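Local structure of galactose-binding lectin (Enterobacter cloacae subsp. cloacae, 6YF6) at residues A[37-42]-A[134-139]; A[58-63]-A[112-117]; A[78-83]-A[127-132]; A[86-91]-A[119-124]. The protein binds sugars as a lectin; its C-terminal domain, the part present here, holds a fucoside through a calcium ion. One frame throughout, in Å; residues are numbered along the deposited sequence.

In the fold
The domain is a beta-sandwich of two antiparallel sheets, and the four contacts are spread along its length. Contact 1 pairs strands of one sheet and contact 4 strands of the other; they touch in the core through Ile137 and Val123, with centres about 18 Å apart. Contact 3 lies beyond contact 1, the centres about 13 Å apart, and the two share the calcium ion and the fucoside. Contact 2, its centre about 34 Å from that of contact 3, touches contact 4 through Phe112. Along the chain, contact 1 spans the other three, contact 4 is nested inside contact 3, and contact 2 crosses both. The calcium and sugar site lies at one end of the sandwich, contact 2 at the other.

Contact 1. Residues A[37-42]-A[134-139]; sequences AVEFIT and DFRIKE. With CA (calcium ion), chain D; SFU (methyl 1-seleno-alpha-L-fucopyranoside), chain C; PO4 (phosphate ion), chain F.
Phe40 and Phe135 lie one above the other as an offset stack, with ring centroids 4.5 Å apart and planes only 6° from parallel. Phe135 CE2 sits over the rim of the Phe40 ring, 3.5 Å from Phe40 CG. With chi1 of 54°, the Phe135 ring stands between its own backbone N and carbonyl carbon, which swings it under its partner. Ile137 CD1 approaches Phe40 CE1 at 3.7 Å, and Ile52 of the facing sheet meets both rings: this is the tight, greasy side. Val38 with Ile137 and Phe40 with Phe135 are hydrogen-bonded antiparallel pairs. The opposite side is polar, covered in part by Val31 and Tyr29 of the second subunit, with partly exposed Arg136 its looser part. Here a salt bridge forms: Glu39 OE1 accepts from NE and NH2 of Arg136, NH2 meeting its syn lone pair at 2.8 Å. Glu39 OE2 bonds Tyr29 OH of the second subunit. Partly exposed Lys138 bonds a phosphate, probably from the crystallisation liquor, that the second subunit also holds. Beyond Phe40, Ile41 O, Thr42 O and OG1 (also hydrogen-bonded to Asn133 O) bind calcium with Asp134 OD1, which would offset part of its charge; sugar O3 and O4, Ser130 O and Gly132 O complete the shell, so metal and fucoside bind together.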
loop_
_atom_site.group_PDB
_atom_site.type_symbol
_atom_site.label_atom_id
_atom_site.label_comp_id
_atom_site.label_asym_id
_atom_site.label_seq_id
_atom_site.Cartn_x
_atom_site.Cartn_y
_atom_site.Cartn_z
ATOM N N ALA A 37 -9.222 -1.716 7.028
ATOM C CA ALA A 37 -8.416 -2.789 7.587
ATOM C C ALA A 37 -9.241 -3.593 8.580
ATOM O O ALA A 37 -10.118 -3.053 9.259
ATOM C CB ALA A 37 -7.164 -2.234 8.279
ATOM N N VAL A 38 -8.949 -4.893 8.654
ATOM C CA VAL A 38 -9.492 -5.746 9.709
ATOM C C VAL A 38 -8.694 -5.499 10.982
ATOM O O VAL A 38 -7.459 -5.546 10.971
ATOM C CB VAL A 38 -9.428 -7.231 9.313
ATOM C CG1 VAL A 38 -10.033 -8.106 10.421
ATOM C CG2 VAL A 38 -10.131 -7.483 7.990
ATOM N N GLU A 39 -9.392 -5.261 12.086
ATOM C CA GLU A 39 -8.756 -5.018 13.374
ATOM C C GLU A 39 -8.831 -6.279 14.224
ATOM O O GLU A 39 -9.903 -6.878 14.366
ATOM C CB GLU A 39 -9.423 -3.846 14.099
ATOM C CG GLU A 39 -8.826 -3.519 15.465
ATOM C CD GLU A 39 -8.881 -2.036 15.783
ATOM O OE1 GLU A 39 -8.263 -1.245 15.037
ATOM O OE2 GLU A 39 -9.546 -1.661 16.774
ATOM N N PHE A 40 -7.692 -6.675 14.781
ATOM C CA PHE A 40 -7.591 -7.812 15.693
ATOM C C PHE A 40 -7.288 -7.250 17.079
ATOM O O PHE A 40 -6.131 -6.967 17.402
ATOM C CB PHE A 40 -6.513 -8.791 15.238
ATOM C CG PHE A 40 -6.755 -9.375 13.871
ATOM C CD1 PHE A 40 -6.474 -8.644 12.728
ATOM C CD2 PHE A 40 -7.258 -10.659 13.730
ATOM C CE1 PHE A 40 -6.696 -9.183 11.472
ATOM C CE2 PHE A 40 -7.483 -11.200 12.480
ATOM C CZ PHE A 40 -7.201 -10.463 11.349
ATOM N N ILE A 41 -8.334 -7.078 17.893
ATOM C CA ILE A 41 -8.180 -6.547 19.250
ATOM C C ILE A 41 -8.006 -7.642 20.296
ATOM O O ILE A 41 -7.664 -7.332 21.450
ATOM C CB ILE A 41 -9.398 -5.654 19.573
ATOM C CG1 ILE A 41 -9.064 -4.650 20.677
ATOM C CG2 ILE A 41 -10.587 -6.516 19.947
ATOM C CD1 ILE A 41 -8.035 -3.609 20.258
ATOM N N THR A 42 -8.222 -8.908 19.931
ATOM C CA THR A 42 -8.003 -10.072 20.788
ATOM C C THR A 42 -8.497 -9.857 22.212
ATOM O O THR A 42 -7.720 -9.526 23.116
ATOM C CB THR A 42 -6.518 -10.463 20.785
ATOM O OG1 THR A 42 -5.708 -9.363 21.215
ATOM C CG2 THR A 42 -6.098 -10.875 19.390
ATOM N N ASP A 134 -2.368 -7.065 19.522
ATOM C CA ASP A 134 -3.317 -6.251 18.768
ATOM C C ASP A 134 -2.688 -5.801 17.455
ATOM O O ASP A 134 -1.567 -5.282 17.445
ATOM C CB ASP A 134 -3.748 -5.032 19.588
ATOM C CG ASP A 134 -4.219 -5.406 20.978
ATOM O OD1 ASP A 134 -5.201 -6.170 21.084
ATOM O OD2 ASP A 134 -3.608 -4.940 21.963
ATOM N N PHE A 135 -3.411 -5.981 16.352
ATOM C CA PHE A 135 -2.850 -5.682 15.040
ATOM C C PHE A 135 -3.977 -5.522 14.027
ATOM O O PHE A 135 -5.144 -5.797 14.313
ATOM C CB PHE A 135 -1.861 -6.773 14.597
ATOM C CG PHE A 135 -2.430 -8.169 14.626
ATOM C CD1 PHE A 135 -2.547 -8.865 15.820
ATOM C CD2 PHE A 135 -2.825 -8.793 13.454
ATOM C CE1 PHE A 135 -3.061 -10.153 15.846
ATOM C CE2 PHE A 135 -3.340 -10.076 13.472
ATOM C CZ PHE A 135 -3.458 -10.757 14.672
ATOM N N ARG A 136 -3.605 -5.051 12.835
ATOM C CA ARG A 136 -4.544 -4.819 11.747
ATOM C C ARG A 136 -3.986 -5.392 10.452
ATOM O O ARG A 136 -2.774 -5.381 10.222
ATOM C CB ARG A 136 -4.830 -3.311 11.557
ATOM C CG ARG A 136 -5.585 -2.640 12.709
ATOM C CD ARG A 136 -5.545 -1.112 12.586
ATOM N NE ARG A 136 -6.473 -0.450 13.499
ATOM C CZ ARG A 136 -6.469 0.855 13.770
ATOM N NH1 ARG A 136 -5.578 1.660 13.208
ATOM N NH2 ARG A 136 -7.357 1.356 14.615
ATOM N N ILE A 137 -4.884 -5.889 9.602
ATOM C CA ILE A 137 -4.551 -6.334 8.253
ATOM C C ILE A 137 -5.384 -5.522 7.274
ATOM O O ILE A 137 -6.619 -5.608 7.284
ATOM C CB ILE A 137 -4.802 -7.837 8.060
ATOM C CG1 ILE A 137 -3.782 -8.643 8.866
ATOM C CG2 ILE A 137 -4.735 -8.190 6.572
ATOM C CD1 ILE A 137 -4.126 -10.118 9.017
ATOM N N LYS A 138 -4.715 -4.749 6.415
ATOM C CA LYS A 138 -5.414 -3.879 5.480
ATOM C C LYS A 138 -5.447 -4.418 4.056
ATOM O O LYS A 138 -6.216 -3.899 3.239
ATOM C CB LYS A 138 -4.783 -2.478 5.476
ATOM C CG LYS A 138 -3.378 -2.397 4.889
ATOM C CD LYS A 138 -2.837 -0.974 4.989
ATOM C CE LYS A 138 -1.403 -0.866 4.480
ATOM N NZ LYS A 138 -0.906 0.545 4.525
ATOM N N GLU A 139 -4.659 -5.439 3.733
ATOM C CA GLU A 139 -4.651 -5.944 2.368
ATOM C C GLU A 139 -4.113 -7.364 2.333
ATOM O O GLU A 139 -3.147 -7.691 3.028
ATOM C CB GLU A 139 -3.814 -5.036 1.457
ATOM C CG GLU A 139 -3.660 -5.551 0.038
ATOM C CD GLU A 139 -2.838 -4.617 -0.825
ATOM O OE1 GLU A 139 -1.819 -5.073 -1.391
ATOM O OE2 GLU A 139 -3.208 -3.428 -0.929
HETATM CA CA CA D . -5.804 -7.749 22.880
HETATM C C1 SFU C . -5.669 -5.709 27.425
HETATM C C2 SFU C . -6.538 -6.448 26.407
HETATM C C3 SFU C . -6.875 -5.587 25.171
HETATM C C4 SFU C . -5.573 -5.030 24.609
HETATM C C5 SFU C . -4.885 -4.224 25.709
HETATM C C6 SFU C . -3.569 -3.672 25.181
HETATM O O2 SFU C . -7.738 -6.858 27.040
HETATM O O3 SFU C . -7.440 -6.412 24.167
HETATM O O4 SFU C . -4.683 -6.065 24.225
HETATM O O5 SFU C . -4.573 -5.045 26.856
HETATM C CM SFU C . -5.473 -3.524 29.499
HETATM SE SE SFU C . -6.811 -4.381 28.423
HETATM P P PO4 F . -2.455 1.826 1.586
HETATM O O1 PO4 F . -2.218 2.470 2.930
HETATM O O2 PO4 F . -3.904 1.983 1.198
HETATM O O3 PO4 F . -2.126 0.354 1.653
HETATM O O4 PO4 F . -1.562 2.484 0.562
#

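Contact 2. Residues A[58-63]-A[112-117]; sequences TGLTAG and FKATGS
Leu60 and Ser117 join two loops by a backbone bond, Leu60 N to Ser117 O at 2.9 Å and 165° at the hydrogen. The Leu60 side chain then threads inward between the loops. CB lies 3.7 Å from Gly116 O and also faces the methyl of Ala114. A chi1 of -51° turns CG away from the carbonyl carbon, and CG passes Ser117 O at 3.9 Å. The branch CD1 does the touching at the tip: it meets Phe112 CE2 at 3.9 Å, arriving at the edge of the ring in its plane, and lies 4.1 Å from Ala114 CB. A branched leucine suits this place because it fills the space among a methyl, a ring edge and backbone carbonyls, with Tyr66 and Ala119 also packed against it. Ala114, buried, is small enough for its CB to lie close to the Thr61 carbonyl. At the outer end Gly63 N gives a nearly straight bond to Ala114 O, 2.8 Å at 170°. Gly59 and Gly63 both have positive phi, where a CB would crowd the preceding carbonyl, so glycine fits both bends. Lys113 folds its aliphatic part alongside Gly63, with CE 3.4 Å from Gly63 O. Ala62 CB lies against the backbone of Thr115 on the exposed side. The 58-63 loop runs from strand 50-58 to strand 65-74, and the 112-117 segment leaves strand 106-113 and leads to strand 118-125; two inter-sheet connections, bonded to each other over the buried Leu60, Ala114 and Phe112, close one end of the beta-sandwich.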
loop_
_atom_site.group_PDB
_atom_site.type_symbol
_atom_site.label_atom_id
_atom_site.label_comp_id
_atom_site.label_asym_id
_atom_site.label_seq_id
_atom_site.Cartn_x
_atom_site.Cartn_y
_atom_site.Cartn_z
ATOM N N THR A 58 -9.932 -19.371 -5.576
ATOM C CA THR A 58 -10.245 -20.093 -6.799
ATOM C C THR A 58 -9.559 -19.431 -7.991
ATOM O O THR A 58 -8.921 -18.382 -7.872
ATOM C CB THR A 58 -11.764 -20.154 -7.016
ATOM O OG1 THR A 58 -12.273 -18.834 -7.240
ATOM C CG2 THR A 58 -12.456 -20.765 -5.801
ATOM N N GLY A 59 -9.689 -20.072 -9.152
ATOM C CA GLY A 59 -9.137 -19.528 -10.377
ATOM C C GLY A 59 -7.672 -19.812 -10.611
ATOM O O GLY A 59 -7.048 -19.141 -11.440
ATOM N N LEU A 60 -7.103 -20.796 -9.919
ATOM C CA LEU A 60 -5.689 -21.104 -10.035
ATOM C C LEU A 60 -5.456 -22.205 -11.068
ATOM O O LEU A 60 -6.392 -22.774 -11.636
ATOM C CB LEU A 60 -5.125 -21.519 -8.678
ATOM C CG LEU A 60 -5.413 -20.590 -7.498
ATOM C CD1 LEU A 60 -4.732 -21.127 -6.242
ATOM C CD2 LEU A 60 -4.973 -19.161 -7.793
ATOM N N THR A 61 -4.183 -22.516 -11.305
ATOM C CA THR A 61 -3.789 -23.563 -12.238
ATOM C C THR A 61 -2.659 -24.370 -11.617
ATOM O O THR A 61 -1.675 -23.797 -11.140
ATOM C CB THR A 61 -3.350 -22.967 -13.581
ATOM O OG1 THR A 61 -4.440 -22.233 -14.158
ATOM C CG2 THR A 61 -2.910 -24.061 -14.542
ATOM N N ALA A 62 -2.802 -25.697 -11.627
ATOM C CA ALA A 62 -1.815 -26.566 -11.002
ATOM C C ALA A 62 -0.418 -26.291 -11.539
ATOM O O ALA A 62 -0.231 -26.025 -12.730
ATOM C CB ALA A 62 -2.173 -28.035 -11.242
ATOM N N GLY A 63 0.569 -26.382 -10.653
ATOM C CA GLY A 63 1.956 -26.265 -11.033
ATOM C C GLY A 63 2.502 -24.855 -11.070
ATOM O O GLY A 63 3.722 -24.688 -11.189
ATOM N N PHE A 112 3.351 -20.227 -2.725
ATOM C CA PHE A 112 2.827 -21.584 -2.718
ATOM C C PHE A 112 2.607 -22.028 -4.154
ATOM O O PHE A 112 2.480 -21.210 -5.069
ATOM C CB PHE A 112 1.523 -21.692 -1.913
ATOM C CG PHE A 112 0.366 -20.941 -2.513
ATOM C CD1 PHE A 112 0.168 -19.600 -2.224
ATOM C CD2 PHE A 112 -0.528 -21.579 -3.357
ATOM C CE1 PHE A 112 -0.900 -18.908 -2.771
ATOM C CE2 PHE A 112 -1.592 -20.891 -3.912
ATOM C CZ PHE A 112 -1.781 -19.555 -3.615
ATOM N N LYS A 113 2.577 -23.341 -4.345
ATOM C CA LYS A 113 2.366 -23.936 -5.657
ATOM C C LYS A 113 0.997 -24.598 -5.666
ATOM O O LYS A 113 0.715 -25.460 -4.827
ATOM C CB LYS A 113 3.461 -24.947 -5.987
ATOM C CG LYS A 113 3.383 -25.493 -7.406
ATOM C CD LYS A 113 4.647 -26.248 -7.783
ATOM C CE LYS A 113 5.659 -25.334 -8.459
ATOM N NZ LYS A 113 7.031 -25.910 -8.437
ATOM N N ALA A 114 0.151 -24.184 -6.602
ATOM C CA ALA A 114 -1.181 -24.758 -6.698
ATOM C C ALA A 114 -1.103 -26.204 -7.167
ATOM O O ALA A 114 -0.259 -26.566 -7.996
ATOM C CB ALA A 114 -2.045 -23.935 -7.654
ATOM N N THR A 115 -1.973 -27.042 -6.612
ATOM C CA THR A 115 -2.156 -28.405 -7.091
ATOM C C THR A 115 -3.428 -28.551 -7.912
ATOM O O THR A 115 -3.748 -29.661 -8.349
ATOM C CB THR A 115 -2.171 -29.386 -5.913
ATOM O OG1 THR A 115 -3.176 -29.003 -4.966
ATOM C CG2 THR A 115 -0.812 -29.395 -5.228
ATOM N N GLY A 116 -4.152 -27.457 -8.132
ATOM C CA GLY A 116 -5.375 -27.498 -8.903
ATOM C C GLY A 116 -5.990 -26.130 -9.116
ATOM O O GLY A 116 -5.280 -25.129 -9.259
ATOM N N SER A 117 -7.321 -26.083 -9.132
ATOM C CA SER A 117 -8.049 -24.857 -9.422
ATOM C C SER A 117 -8.191 -23.946 -8.213
ATOM O O SER A 117 -8.563 -22.779 -8.380
ATOM C CB SER A 117 -9.437 -25.201 -9.964
ATOM O OG SER A 117 -10.192 -25.905 -8.992
#

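Contact 3. Residues A[78-83]-A[127-132]; sequences KYEAPK and VSASMG. With CA (calcium ion), chain D; SFU (methyl 1-seleno-alpha-L-fucopyranoside), chain C.
The calcium-dependent fucoside pocket has part of its wall where Tyr79 meets Met131. The methyl CE of Met131 sits over one face of the Tyr79 ring, 3.5 Å from the centroid and 17° off its normal, a CH-pi contact within a Met-aromatic pair. Met131 gets there by folding back twice, at chi2 (-70°) and chi3 (-71°), and a flexible, polarisable thioether suits such a bend between ring and sugar: its SD lies 3.8 Å from sugar C1. Lys78 CE packs on the opposite face of the ring, while sugar O5 lies near the ring plane at the edge. Glu80 N binds Met131 O at 3.2 Å, fixing the backbone that presents the metal ligands: Ser130 O and Gly132 O, the latter 2.6 Å from the calcium ion. Gly132 N makes a weak hydrogen bond to sugar O4. Glycine suits this place: phi is positive, and with Gly132 CA 3.1 Å from Lys78 O a CB pointing at the 78-83 segment would collide. Farther from the sugar, Val127 wedges into the 78-83 loop: its CG1 lies 3.4 Å from Glu80 OE2 and its CG2 3.5 Å from Ala81 O. The 78-83 segment leads from the connection after strand 65-74 into strand 83-88 and the 127-132 loop links strand 118-125 to strand 135-143, so both bridge the two sheets at one pole, with Pro82 leaning on Phe135.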
loop_
_atom_site.group_PDB
_atom_site.type_symbol
_atom_site.label_atom_id
_atom_site.label_comp_id
_atom_site.label_asym_id
_atom_site.label_seq_id
_atom_site.Cartn_x
_atom_site.Cartn_y
_atom_site.Cartn_z
ATOM N N LYS A 78 1.496 -2.559 23.160
ATOM C CA LYS A 78 1.670 -2.878 24.565
ATOM C C LYS A 78 1.498 -4.369 24.805
ATOM O O LYS A 78 0.745 -5.053 24.105
ATOM C CB LYS A 78 0.682 -2.086 25.427
ATOM C CG LYS A 78 1.192 -0.693 25.794
ATOM C CD LYS A 78 0.362 -0.025 26.883
ATOM C CE LYS A 78 0.178 -0.925 28.101
ATOM N NZ LYS A 78 0.444 -0.225 29.386
ATOM N N TYR A 79 2.211 -4.861 25.810
ATOM C CA TYR A 79 2.137 -6.265 26.238
ATOM C C TYR A 79 2.650 -7.129 25.083
ATOM O O TYR A 79 3.665 -6.782 24.459
ATOM C CB TYR A 79 0.729 -6.559 26.713
ATOM C CG TYR A 79 0.307 -5.693 27.884
ATOM C CD1 TYR A 79 -0.941 -5.084 27.914
ATOM C CD2 TYR A 79 1.163 -5.481 28.958
ATOM C CE1 TYR A 79 -1.323 -4.291 28.984
ATOM C CE2 TYR A 79 0.789 -4.692 30.030
ATOM C CZ TYR A 79 -0.454 -4.099 30.039
ATOM O OH TYR A 79 -0.826 -3.315 31.105
ATOM N N GLU A 80 1.992 -8.240 24.763
ATOM C CA GLU A 80 2.586 -9.234 23.881
ATOM C C GLU A 80 2.551 -8.786 22.426
ATOM O O GLU A 80 1.554 -8.238 21.946
ATOM C CB GLU A 80 1.868 -10.575 24.032
ATOM C CG GLU A 80 2.400 -11.405 25.192
ATOM C CD GLU A 80 2.183 -12.889 25.005
ATOM O OE1 GLU A 80 1.474 -13.494 25.836
ATOM O OE2 GLU A 80 2.723 -13.453 24.029
ATOM N N ALA A 81 3.658 -9.021 21.726
ATOM C CA ALA A 81 3.729 -8.705 20.308
ATOM C C ALA A 81 3.067 -9.815 19.493
ATOM O O ALA A 81 3.275 -10.997 19.776
ATOM C CB ALA A 81 5.185 -8.540 19.870
ATOM N N PRO A 82 2.262 -9.476 18.486
ATOM C CA PRO A 82 1.696 -10.526 17.629
ATOM C C PRO A 82 2.789 -11.265 16.867
ATOM O O PRO A 82 3.885 -10.749 16.644
ATOM C CB PRO A 82 0.773 -9.756 16.672
ATOM C CG PRO A 82 0.542 -8.420 17.327
ATOM C CD PRO A 82 1.797 -8.131 18.089
ATOM N N LYS A 83 2.476 -12.501 16.470
ATOM C CA LYS A 83 3.346 -13.302 15.609
ATOM C C LYS A 83 2.472 -14.005 14.582
ATOM O O LYS A 83 1.638 -14.837 14.948
ATOM C CB LYS A 83 4.148 -14.330 16.408
ATOM C CG LYS A 83 5.159 -13.740 17.373
ATOM C CD LYS A 83 6.082 -14.828 17.914
ATOM C CE LYS A 83 7.053 -14.286 18.949
ATOM N NZ LYS A 83 7.514 -15.355 19.882
ATOM N N VAL A 127 0.290 -16.420 18.763
ATOM C CA VAL A 127 0.149 -15.864 20.104
ATOM C C VAL A 127 -1.308 -16.018 20.513
ATOM O O VAL A 127 -2.199 -15.430 19.886
ATOM C CB VAL A 127 0.589 -14.391 20.156
ATOM C CG1 VAL A 127 0.381 -13.808 21.548
ATOM C CG2 VAL A 127 2.048 -14.261 19.733
ATOM N N SER A 128 -1.552 -16.817 21.552
ATOM C CA SER A 128 -2.905 -16.995 22.062
ATOM C C SER A 128 -3.333 -15.875 23.002
ATOM O O SER A 128 -4.530 -15.746 23.283
ATOM C CB SER A 128 -3.020 -18.338 22.791
ATOM O OG SER A 128 -2.184 -18.373 23.936
ATOM N N ALA A 129 -2.393 -15.057 23.468
ATOM C CA ALA A 129 -2.674 -14.106 24.533
ATOM C C ALA A 129 -3.682 -13.052 24.093
ATOM O O ALA A 129 -3.813 -12.733 22.908
ATOM C CB ALA A 129 -1.382 -13.420 24.979
ATOM N N SER A 130 -4.405 -12.513 25.074
ATOM C CA SER A 130 -5.271 -11.361 24.869
ATOM C C SER A 130 -4.631 -10.061 25.334
ATOM O O SER A 130 -4.943 -8.998 24.786
ATOM C CB SER A 130 -6.598 -11.562 25.608
ATOM O OG SER A 130 -6.403 -11.509 27.007
ATOM N N MET A 131 -3.745 -10.130 26.329
ATOM C CA MET A 131 -2.989 -8.968 26.784
ATOM C C MET A 131 -2.066 -8.511 25.663
ATOM O O MET A 131 -1.056 -9.163 25.377
ATOM C CB MET A 131 -2.190 -9.317 28.037
ATOM C CG MET A 131 -3.032 -9.490 29.289
ATOM S SD MET A 131 -3.724 -7.931 29.883
ATOM C CE MET A 131 -2.260 -7.100 30.496
ATOM N N GLY A 132 -2.404 -7.392 25.028
ATOM C CA GLY A 132 -1.703 -6.977 23.832
ATOM C C GLY A 132 -2.126 -7.822 22.647
ATOM O O GLY A 132 -3.308 -8.144 22.497
HETATM CA CA CA D . -5.804 -7.749 22.880
HETATM C C1 SFU C . -5.669 -5.709 27.425
HETATM C C2 SFU C . -6.538 -6.448 26.407
HETATM C C3 SFU C . -6.875 -5.587 25.171
HETATM C C4 SFU C . -5.573 -5.030 24.609
HETATM C C5 SFU C . -4.885 -4.224 25.709
HETATM C C6 SFU C . -3.569 -3.672 25.181
HETATM O O2 SFU C . -7.738 -6.858 27.040
HETATM O O3 SFU C . -7.440 -6.412 24.167
HETATM O O4 SFU C . -4.683 -6.065 24.225
HETATM O O5 SFU C . -4.573 -5.045 26.856
HETATM C CM SFU C . -5.473 -3.524 29.499
HETATM SE SE SFU C . -6.811 -4.381 28.423
#

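Contact 4. Residues A[86-91]-A[119-124]; sequences LRADGK and AELAVV
Arg87 and Ala122 form the hydrogen-bonded pair of two antiparallel strands whose directions lie 163° apart: Arg87 N reaches Ala122 O and Ala122 N reaches Arg87 O, both at 2.9 Å. Asp89 N adds a bond to Glu120 O at 2.7 Å. The Asp89 carboxylate then stands in for a backbone carbonyl: Glu120 N points to Asp89 OD1 at 2.8 Å, coming from 38° above the carboxylate plane. A water accepts from Gly90 N and donates to Glu120 O, 2.8 Å away. On one side of the sheet Ala88 CB meets Leu121 CD2 at 3.6 Å, and Leu86 packs on Val123, small and branched groups suited to a core that Trp68 also lines. On the other side Arg87, bent at chi3 (-62°), lays its guanidinium flat so that Val124 CG2 sits over its centre, 3.6 Å from CZ. Its NE and NH1 form salt bridges with Asp92 and Glu51, which would balance its charge and hold the guanidinium in place. Asp89 and Gly90, both with positive phi, make the type I' turn from Ala88 to Lys91, the two-residue loop of the beta hairpin formed by strands 83-88 and 91-98.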
loop_
_atom_site.group_PDB
_atom_site.type_symbol
_atom_site.label_atom_id
_atom_site.label_comp_id
_atom_site.label_asym_id
_atom_site.label_seq_id
_atom_site.Cartn_x
_atom_site.Cartn_y
_atom_site.Cartn_z
ATOM N N LEU A 86 1.823 -17.362 7.274
ATOM C CA LEU A 86 0.904 -17.704 6.198
ATOM C C LEU A 86 0.913 -19.207 5.957
ATOM O O LEU A 86 1.962 -19.857 6.047
ATOM C CB LEU A 86 1.274 -16.983 4.904
ATOM C CG LEU A 86 1.441 -15.467 5.004
ATOM C CD1 LEU A 86 2.021 -14.906 3.709
ATOM C CD2 LEU A 86 0.114 -14.818 5.335
ATOM N N ARG A 87 -0.253 -19.746 5.617
ATOM C CA ARG A 87 -0.423 -21.173 5.378
ATOM C C ARG A 87 -1.236 -21.379 4.110
ATOM O O ARG A 87 -2.187 -20.639 3.844
ATOM C CB ARG A 87 -1.109 -21.838 6.576
ATOM C CG ARG A 87 -1.256 -23.347 6.479
ATOM C CD ARG A 87 -1.786 -23.919 7.789
ATOM N NE ARG A 87 -0.869 -23.669 8.899
ATOM C CZ ARG A 87 -1.221 -23.630 10.181
ATOM N NH1 ARG A 87 -2.484 -23.824 10.543
ATOM N NH2 ARG A 87 -0.302 -23.391 11.107
ATOM N N ALA A 88 -0.854 -22.381 3.318
ATOM C CA ALA A 88 -1.551 -22.689 2.074
ATOM C C ALA A 88 -1.650 -24.196 1.908
ATOM O O ALA A 88 -0.627 -24.886 1.863
ATOM C CB ALA A 88 -0.834 -22.070 0.871
ATOM N N ASP A 89 -2.882 -24.695 1.794
ATOM C CA ASP A 89 -3.133 -26.129 1.658
ATOM C C ASP A 89 -2.433 -26.898 2.773
ATOM O O ASP A 89 -1.828 -27.952 2.554
ATOM C CB ASP A 89 -2.704 -26.631 0.280
ATOM C CG ASP A 89 -3.597 -26.103 -0.829
ATOM O OD1 ASP A 89 -4.791 -25.851 -0.548
ATOM O OD2 ASP A 89 -3.110 -25.934 -1.969
ATOM N N GLY A 90 -2.517 -26.353 3.987
ATOM C CA GLY A 90 -1.963 -26.985 5.163
ATOM C C GLY A 90 -0.472 -26.817 5.342
ATOM O O GLY A 90 0.063 -27.256 6.368
ATOM N N LYS A 91 0.217 -26.201 4.389
ATOM C CA LYS A 91 1.664 -26.055 4.435
ATOM C C LYS A 91 2.019 -24.641 4.872
ATOM O O LYS A 91 1.534 -23.665 4.289
ATOM C CB LYS A 91 2.275 -26.357 3.066
ATOM C CG LYS A 91 3.791 -26.361 3.042
ATOM C CD LYS A 91 4.311 -26.490 1.611
ATOM C CE LYS A 91 5.827 -26.370 1.539
ATOM N NZ LYS A 91 6.509 -27.132 2.620
ATOM N N ALA A 119 -6.888 -23.153 -3.775
ATOM C CA ALA A 119 -6.011 -23.394 -2.640
ATOM C C ALA A 119 -6.682 -22.872 -1.381
ATOM O O ALA A 119 -7.351 -21.835 -1.411
ATOM C CB ALA A 119 -4.649 -22.715 -2.820
ATOM N N GLU A 120 -6.503 -23.597 -0.281
ATOM C CA GLU A 120 -7.039 -23.201 1.016
ATOM C C GLU A 120 -5.977 -22.373 1.730
ATOM O O GLU A 120 -4.931 -22.898 2.127
ATOM C CB GLU A 120 -7.439 -24.428 1.831
ATOM C CG GLU A 120 -8.659 -25.157 1.275
ATOM C CD GLU A 120 -9.043 -26.381 2.089
ATOM O OE1 GLU A 120 -9.177 -26.262 3.325
ATOM O OE2 GLU A 120 -9.218 -27.464 1.491
ATOM N N LEU A 121 -6.240 -21.079 1.879
ATOM C CA LEU A 121 -5.301 -20.150 2.488
ATOM C C LEU A 121 -5.743 -19.805 3.901
ATOM O O LEU A 121 -6.939 -19.673 4.177
ATOM C CB LEU A 121 -5.192 -18.868 1.664
ATOM C CG LEU A 121 -4.828 -19.063 0.192
ATOM C CD1 LEU A 121 -4.766 -17.717 -0.515
ATOM C CD2 LEU A 121 -3.510 -19.822 0.068
ATOM N N ALA A 122 -4.770 -19.637 4.791
ATOM C CA ALA A 122 -5.066 -19.221 6.151
ATOM C C ALA A 122 -3.938 -18.338 6.656
ATOM O O ALA A 122 -2.761 -18.636 6.437
ATOM C CB ALA A 122 -5.252 -20.428 7.077
ATOM N N VAL A 123 -4.313 -17.238 7.306
ATOM C CA VAL A 123 -3.387 -16.441 8.101
ATOM C C VAL A 123 -3.385 -17.019 9.509
ATOM O O VAL A 123 -4.448 -17.311 10.071
ATOM C CB VAL A 123 -3.794 -14.960 8.101
ATOM C CG1 VAL A 123 -2.817 -14.137 8.923
ATOM C CG2 VAL A 123 -3.869 -14.430 6.675
ATOM N N VAL A 124 -2.195 -17.194 10.080
ATOM C CA VAL A 124 -2.012 -17.964 11.304
ATOM C C VAL A 124 -1.380 -17.074 12.364
ATOM O O VAL A 124 -0.342 -16.450 12.120
ATOM C CB VAL A 124 -1.141 -19.211 11.055
ATOM C CG1 VAL A 124 -0.917 -19.974 12.353
ATOM C CG2 VAL A 124 -1.782 -20.109 10.005
HETATM O O HOH W 1 -4.161 -23.959 4.631
#